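Local atomic coordinates of putative cytoplasmic protein (Salmonella enterica subsp. enterica serovar Typhimurium, PDB entry 4IQN), a protein that is of unknown function, is probably cytoplasmic and belongs to the DUF5066 family. Residues E95-Y98 with S104-I107; E148-R153 with Q201-L206; E13-V18 with L59-D64. All blocks are in the same frame, centred on the assembly; numbering follows the deposited sequence. Where two conformers were deposited one is given.

Contact 1. Residues E95-Y98 with S104-I107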
# COMPACT_ATOMS: atom_id res chain seq x y z
N GLU A 95 -12.26 -4.33 -3.12
CA GLU A 95 -12.12 -3.07 -3.87
C GLU A 95 -12.54 -3.28 -5.32
O GLU A 95 -13.25 -2.47 -5.88
CB GLU A 95 -10.68 -2.57 -3.79
CG GLU A 95 -10.27 -2.07 -2.40
CD GLU A 95 -9.78 -3.15 -1.40
OE1 GLU A 95 -9.84 -4.37 -1.71
OE2 GLU A 95 -9.32 -2.72 -0.29
N ALA A 96 -12.13 -4.41 -5.90
CA ALA A 96 -12.50 -4.75 -7.29
C ALA A 96 -13.99 -4.97 -7.49
O ALA A 96 -14.59 -4.54 -8.48
CB ALA A 96 -11.73 -6.00 -7.75
N TYR A 97 -14.58 -5.68 -6.54
CA TYR A 97 -15.99 -5.96 -6.53
C TYR A 97 -16.82 -4.68 -6.43
O TYR A 97 -17.76 -4.45 -7.23
CB TYR A 97 -16.27 -6.86 -5.36
CG TYR A 97 -17.54 -7.64 -5.44
CD1 TYR A 97 -17.73 -8.57 -6.45
CD2 TYR A 97 -18.52 -7.49 -4.50
CE1 TYR A 97 -18.87 -9.34 -6.51
CE2 TYR A 97 -19.69 -8.24 -4.55
CZ TYR A 97 -19.86 -9.18 -5.57
OH TYR A 97 -20.99 -9.96 -5.68
N TYR A 98 -16.46 -3.83 -5.47
CA TYR A 98 -17.10 -2.51 -5.34
C TYR A 98 -16.85 -1.66 -6.61
O TYR A 98 -17.70 -0.85 -7.00
CB TYR A 98 -16.62 -1.80 -4.05
CG TYR A 98 -16.75 -0.32 -4.13
CD1 TYR A 98 -17.98 0.31 -3.83
CD2 TYR A 98 -15.69 0.49 -4.56
CE1 TYR A 98 -18.13 1.68 -3.94
CE2 TYR A 98 -15.83 1.87 -4.67
CZ TYR A 98 -17.05 2.46 -4.36
OH TYR A 98 -17.19 3.79 -4.46
N SER A 104 -23.97 -3.56 -4.83
CA SER A 104 -25.42 -3.37 -4.81
C SER A 104 -26.14 -4.53 -5.49
O SER A 104 -27.32 -4.45 -5.65
CB SER A 104 -25.81 -2.06 -5.51
OG SER A 104 -25.47 -2.10 -6.90
N SER A 105 -25.42 -5.59 -5.88
CA SER A 105 -26.04 -6.71 -6.60
C SER A 105 -26.84 -7.63 -5.71
O SER A 105 -27.65 -8.38 -6.23
CB SER A 105 -24.99 -7.57 -7.32
OG SER A 105 -24.16 -8.25 -6.38
N GLY A 106 -26.57 -7.62 -4.41
CA GLY A 106 -27.14 -8.60 -3.48
C GLY A 106 -26.53 -10.00 -3.57
O GLY A 106 -27.04 -10.96 -2.97
N ILE A 107 -25.43 -10.12 -4.32
CA ILE A 107 -24.69 -11.36 -4.46
C ILE A 107 -23.49 -11.23 -3.58
O ILE A 107 -22.74 -10.26 -3.70
CB ILE A 107 -24.22 -11.57 -5.92
CG1 ILE A 107 -25.42 -11.48 -6.84
CG2 ILE A 107 -23.46 -12.89 -6.05
CD1 ILE A 107 -25.49 -12.52 -7.92
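Tyr97 and Ile107 carry this contact through a single hydrogen bond: the phenol OH of Tyr97 donates to the backbone O of Ile107 across 2.7 Å. The carbonyl oxygen lies at the edge of the ring and close to its plane, as a phenol O-H prefers. Seen from the acceptor, the approach is less regular. The angle at the carbonyl oxygen is 124°, but the hydroxyl stands 53° above the carbonyl plane, so the bond does not follow a lone-pair direction. CB of Ile107 also touches the hydroxyl in van der Waals contact, 3.6 Å from Tyr97 OH, while the end of the side chain leads away. Ser105 OG comes obliquely to the same hydroxyl, 3.7 Å from Tyr97 OH, too far for a bond; the serine oxygen is engaged by other groups.

The next shell explains how the acceptor is presented. Ser105 OG takes the backbone N-H of Ile107, with N and OG 3.1 Å apart, an ST turn, and is also hydrogen-bonded to Met102 O. Gly106, between Ser105 and Ile107, has a positive phi, and the ST turn bends the chain here. On the helical side, the ring reaches across because CG is anti to the backbone N of Tyr97 (chi1 -159°), which swings the phenol out from the helix.

The buried Tyr97 also packs against Met102, Ile109 and Leu112. The hydrogen bond thus ties helix 93-99 to the loop that follows it, a short-range closure with five residues between the segments. Further round the same helix, Glu95 and Ala96 touch Met154 of strand 151-155, and Glu95 forms a salt bridge with Arg127 of strand 124-128, placing helix 93-99 between this loop and the four-stranded antiparallel sheet.

Contact 2. Residues E148-R153 with Q201-L206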
# COMPACT_ATOMS: atom_id res chain seq x y z
N GLU A 148 12.74 0.93 -0.25
CA GLU A 148 11.32 1.14 -0.44
C GLU A 148 10.76 0.29 -1.57
O GLU A 148 11.47 -0.02 -2.51
CB GLU A 148 11.02 2.62 -0.73
CG GLU A 148 11.39 3.51 0.43
CD GLU A 148 10.56 3.25 1.71
OE1 GLU A 148 9.34 2.91 1.60
OE2 GLU A 148 11.13 3.41 2.84
N TYR A 149 9.48 -0.03 -1.47
CA TYR A 149 8.72 -0.64 -2.55
C TYR A 149 7.85 0.44 -3.23
O TYR A 149 7.56 1.47 -2.64
CB TYR A 149 7.79 -1.70 -2.04
CG TYR A 149 8.47 -2.92 -1.49
CD1 TYR A 149 9.10 -3.81 -2.31
CD2 TYR A 149 8.46 -3.17 -0.10
CE1 TYR A 149 9.70 -4.97 -1.78
CE2 TYR A 149 9.08 -4.28 0.43
CZ TYR A 149 9.70 -5.17 -0.43
OH TYR A 149 10.31 -6.30 0.03
N PRO A 150 7.37 0.15 -4.44
CA PRO A 150 6.46 1.14 -5.06
C PRO A 150 5.09 1.20 -4.37
O PRO A 150 4.72 0.30 -3.61
CB PRO A 150 6.28 0.62 -6.48
CG PRO A 150 7.28 -0.45 -6.67
CD PRO A 150 7.62 -0.99 -5.32
N ILE A 151 4.34 2.26 -4.65
CA ILE A 151 2.94 2.35 -4.30
C ILE A 151 2.09 2.06 -5.54
O ILE A 151 2.44 2.48 -6.65
CB ILE A 151 2.63 3.77 -3.80
CG1 ILE A 151 3.38 4.00 -2.47
CG2 ILE A 151 1.13 4.02 -3.65
CD1 ILE A 151 2.79 3.21 -1.31
N ALA A 152 1.01 1.31 -5.33
CA ALA A 152 -0.01 1.11 -6.36
C ALA A 152 -1.30 1.76 -5.89
O ALA A 152 -1.56 1.84 -4.67
CB ALA A 152 -0.23 -0.36 -6.60
N ARG A 153 -2.10 2.20 -6.86
CA ARG A 153 -3.40 2.78 -6.63
C ARG A 153 -4.48 2.01 -7.37
O ARG A 153 -4.22 1.45 -8.45
CB ARG A 153 -3.44 4.27 -7.05
CG ARG A 153 -2.69 5.17 -6.12
CD ARG A 153 -2.64 6.59 -6.63
NE ARG A 153 -2.06 7.51 -5.69
CZ ARG A 153 -2.73 8.29 -4.84
NH1 ARG A 153 -4.05 8.33 -4.83
NH2 ARG A 153 -2.08 9.10 -4.04
N GLN A 201 9.38 -0.05 -15.32
CA GLN A 201 10.11 -0.93 -16.22
C GLN A 201 10.26 -2.30 -15.56
O GLN A 201 9.92 -3.32 -16.15
CB GLN A 201 11.47 -0.37 -16.59
CG GLN A 201 12.13 -1.10 -17.74
CD GLN A 201 13.30 -0.34 -18.34
OE1 GLN A 201 13.48 0.86 -18.10
NE2 GLN A 201 14.11 -1.03 -19.13
N ARG A 202 10.71 -2.28 -14.32
CA ARG A 202 11.05 -3.50 -13.59
C ARG A 202 9.82 -4.38 -13.36
O ARG A 202 9.90 -5.59 -13.52
CB ARG A 202 11.70 -3.13 -12.24
CG ARG A 202 12.11 -4.34 -11.38
CD ARG A 202 12.46 -3.93 -9.98
NE ARG A 202 11.26 -3.40 -9.32
CZ ARG A 202 11.22 -2.39 -8.44
NH1 ARG A 202 12.31 -1.77 -7.99
NH2 ARG A 202 10.04 -1.98 -8.00
N ASP A 203 8.69 -3.77 -13.01
CA ASP A 203 7.49 -4.48 -12.59
C ASP A 203 6.38 -4.55 -13.66
O ASP A 203 5.28 -5.01 -13.38
CB ASP A 203 6.92 -3.85 -11.32
CG ASP A 203 7.89 -3.91 -10.12
OD1 ASP A 203 8.89 -4.68 -10.17
OD2 ASP A 203 7.64 -3.19 -9.11
N ALA A 204 6.69 -4.12 -14.88
CA ALA A 204 5.68 -4.01 -15.95
C ALA A 204 4.96 -5.32 -16.25
O ALA A 204 3.74 -5.34 -16.48
CB ALA A 204 6.32 -3.48 -17.22
N ALA A 205 5.69 -6.43 -16.20
CA ALA A 205 5.12 -7.72 -16.57
C ALA A 205 4.14 -8.19 -15.51
O ALA A 205 3.17 -8.87 -15.80
CB ALA A 205 6.21 -8.75 -16.83
N LEU A 206 4.37 -7.77 -14.27
CA LEU A 206 3.47 -8.07 -13.19
C LEU A 206 2.24 -7.18 -13.21
O LEU A 206 1.14 -7.66 -12.98
CB LEU A 206 4.20 -7.98 -11.85
CG LEU A 206 5.40 -8.92 -11.70
CD1 LEU A 206 6.03 -8.68 -10.33
CD2 LEU A 206 4.97 -10.37 -11.85
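Pro150 and Asp203 are the closest backbone positions of the two segments, yet their CA atoms are 9.5 Å apart, a spacing bridged by side chains alone. The contact is helix-on-sheet packing: Pro150 sits just ahead of strand 151-155 in the four-stranded antiparallel sheet, and helix 190-207 supplies Arg202 and Asp203.

The proline ring points at the helix and meets an ion pair formed by two successive residues. Its CG comes to 3.4 Å from Arg202 NH2, at the edge of the guanidinium and near its plane. The contact is van der Waals in kind, an aliphatic ring against a charged group. The same CG of Pro150 lies 3.7 Å from Asp203 OD2, so one carbon touches both members of the pair.

Arg202 grips the neighbouring carboxylate side-on, NE to OD1 and NH2 to OD2, with N-H...O angles of 173° and 175°. A bend at chi3 turns the end of the long chain toward the Asp203 carboxylate. Both oxygens lie almost in the guanidinium plane, whereas the nitrogens stand roughly 40° above the carboxylate plane, so the two flat groups are tilted against each other instead of coplanar. The arginine probably balances the charge of the buried carboxylate and would favour its ionised form.

Pro150 is held in the sheet by a backbone hydrogen bond to Tyr139 and by packing on Leu161. Besides its bond from Arg202 NH2, at 2.9 Å, Asp203 OD2 is hydrogen-bonded to Thr141 OG1.

Contact 3. Residues E13-V18 with L59-D64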
# COMPACT_ATOMS: atom_id res chain seq x y z
N GLU A 13 9.93 13.21 11.52
CA GLU A 13 9.75 14.46 12.25
C GLU A 13 8.47 15.18 11.82
O GLU A 13 7.77 15.76 12.67
CB GLU A 13 10.96 15.42 12.11
CG GLU A 13 12.24 14.91 12.76
CD GLU A 13 12.06 14.42 14.20
OE1 GLU A 13 11.88 15.25 15.10
OE2 GLU A 13 12.09 13.19 14.43
N LEU A 14 8.19 15.19 10.53
CA LEU A 14 6.97 15.80 10.03
C LEU A 14 5.74 14.99 10.45
O LEU A 14 4.72 15.55 10.82
CB LEU A 14 7.04 16.00 8.51
CG LEU A 14 8.19 16.91 8.04
CD1 LEU A 14 8.40 16.75 6.54
CD2 LEU A 14 7.94 18.36 8.41
N VAL A 15 5.84 13.66 10.45
CA VAL A 15 4.72 12.83 10.88
C VAL A 15 4.43 13.09 12.36
O VAL A 15 3.26 13.29 12.72
CB VAL A 15 4.95 11.34 10.57
CG1 VAL A 15 3.90 10.47 11.25
CG2 VAL A 15 4.91 11.10 9.06
N LYS A 16 5.48 13.13 13.19
CA LYS A 16 5.34 13.53 14.62
C LYS A 16 4.66 14.88 14.76
O LYS A 16 3.92 15.11 15.70
CB LYS A 16 6.70 13.64 15.31
CG LYS A 16 7.34 12.32 15.66
CD LYS A 16 8.67 12.54 16.35
CE LYS A 16 9.32 11.20 16.59
NZ LYS A 16 10.69 11.40 17.08
N LYS A 17 4.93 15.76 13.82
CA LYS A 17 4.40 17.10 13.87
C LYS A 17 2.91 17.18 13.60
O LYS A 17 2.24 17.95 14.25
CB LYS A 17 5.17 18.02 12.92
CG LYS A 17 4.71 19.46 12.97
CD LYS A 17 5.65 20.37 12.21
CE LYS A 17 5.16 21.81 12.26
NZ LYS A 17 6.28 22.74 12.52
N VAL A 18 2.39 16.40 12.66
CA VAL A 18 0.97 16.46 12.30
C VAL A 18 0.07 15.44 13.01
O VAL A 18 -1.16 15.54 12.93
CB VAL A 18 0.75 16.27 10.76
CG1 VAL A 18 1.50 17.33 9.95
CG2 VAL A 18 1.14 14.87 10.31
N LEU A 59 5.97 2.33 12.27
CA LEU A 59 5.60 1.43 13.37
C LEU A 59 6.40 1.69 14.63
O LEU A 59 5.90 1.55 15.74
CB LEU A 59 5.78 -0.01 12.95
CG LEU A 59 4.74 -0.48 11.94
CD1 LEU A 59 5.25 -1.78 11.35
CD2 LEU A 59 3.35 -0.61 12.53
N ALA A 60 7.64 2.10 14.45
CA ALA A 60 8.48 2.46 15.57
C ALA A 60 8.05 3.75 16.26
O ALA A 60 8.48 4.02 17.38
CB ALA A 60 9.94 2.54 15.14
N TYR A 61 7.22 4.56 15.60
CA TYR A 61 6.85 5.84 16.16
C TYR A 61 5.45 5.74 16.80
O TYR A 61 5.26 6.03 17.99
CB TYR A 61 6.95 6.97 15.11
CG TYR A 61 6.13 8.16 15.53
CD1 TYR A 61 6.35 8.76 16.76
CD2 TYR A 61 5.09 8.64 14.74
CE1 TYR A 61 5.56 9.81 17.20
CE2 TYR A 61 4.29 9.69 15.17
CZ TYR A 61 4.55 10.26 16.40
OH TYR A 61 3.79 11.28 16.85
N ASP A 62 4.48 5.26 16.03
CA ASP A 62 3.12 5.18 16.50
C ASP A 62 2.32 4.30 15.56
O ASP A 62 1.96 4.71 14.45
CB ASP A 62 2.54 6.59 16.57
CG ASP A 62 1.11 6.64 17.06
OD1 ASP A 62 0.55 5.59 17.50
OD2 ASP A 62 0.52 7.76 16.99
N ARG A 63 1.98 3.10 16.04
CA ARG A 63 1.24 2.15 15.21
C ARG A 63 -0.18 2.64 14.95
O ARG A 63 -0.87 2.06 14.09
CB ARG A 63 1.25 0.76 15.85
CG ARG A 63 0.18 0.56 16.87
CD ARG A 63 0.38 -0.75 17.63
NE ARG A 63 1.52 -0.67 18.53
CZ ARG A 63 1.90 -1.69 19.29
NH1 ARG A 63 1.24 -2.83 19.24
NH2 ARG A 63 2.94 -1.56 20.09
N ASP A 64 -0.60 3.68 15.68
CA ASP A 64 -1.96 4.20 15.61
C ASP A 64 -1.99 5.67 15.11
O ASP A 64 -2.96 6.40 15.34
CB ASP A 64 -2.62 4.09 17.00
CG ASP A 64 -2.88 2.64 17.41
OD1 ASP A 64 -3.23 1.81 16.52
OD2 ASP A 64 -2.78 2.32 18.64
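Near its C-terminal end, helix 8-18 packs through Val15 and Lys16 on the loop between strands 48-49 and 86-87, and the Tyr61 ring makes the contact. It lies beneath the aliphatic part of Lys16 in a CH-pi contact: Lys16 CG stands 3.7 Å from the centroid of the Tyr61 ring, 23° off the ring normal, displaced toward the CE1 rim. The lysine side chain is extended beyond CG, and CE passes outside the CD1 rim, 3.8 Å from Tyr61 CD1. Its ammonium is carried past the ring to Glu13, one turn earlier, where Lys16 NZ and Glu13 OE2 form a weak salt bridge at 3.5 Å.

Val15 adds an apolar touch from an oblique direction, its CG1 4.0 Å from Tyr61 CE2; this buried valine also meets Ile174 of helix 166-174. Tyr61 reaches the helix because its CG is anti to the backbone N (chi1 160°). The arrangement is a tyrosine from an irregular loop laid across a helix surface, its opposite face covered by CB of Asp62.

Beyond the ring, Asp62 OD1 accepts the backbone N-H of Asp64 at 2.9 Å, an Asx turn; the same oxygen also accepts the backbone N-H of Thr25. Asn19, immediately after the helix, is hydrogen-bonded through ND2 to both Tyr61 OH and Asp62 OD2.

Overall arrangement
Along the chain the three contacts follow in series, contact 3 first, then contact 1, then contact 2. None touches another. The centres of contact 1 and contact 2 are 27 Å apart, their nearest atoms about 8 Å. Between contact 2 and contact 3 the centres are 26 Å apart and the nearest atoms about 11 Å; between contact 1 and contact 3, 35 Å and about 17 Å. Contact 3 is on the opposite side of the chain's centre from the other two. Strand 151-155 carries part of contact 2, and its Met154 touches Glu95 and Ala96 of helix 93-99. Side chains of helix 166-174 touch residues of contacts 2 and 3. Two contacts thus lie near the antiparallel sheet, while contact 3 joins helix 8-18 to a loop.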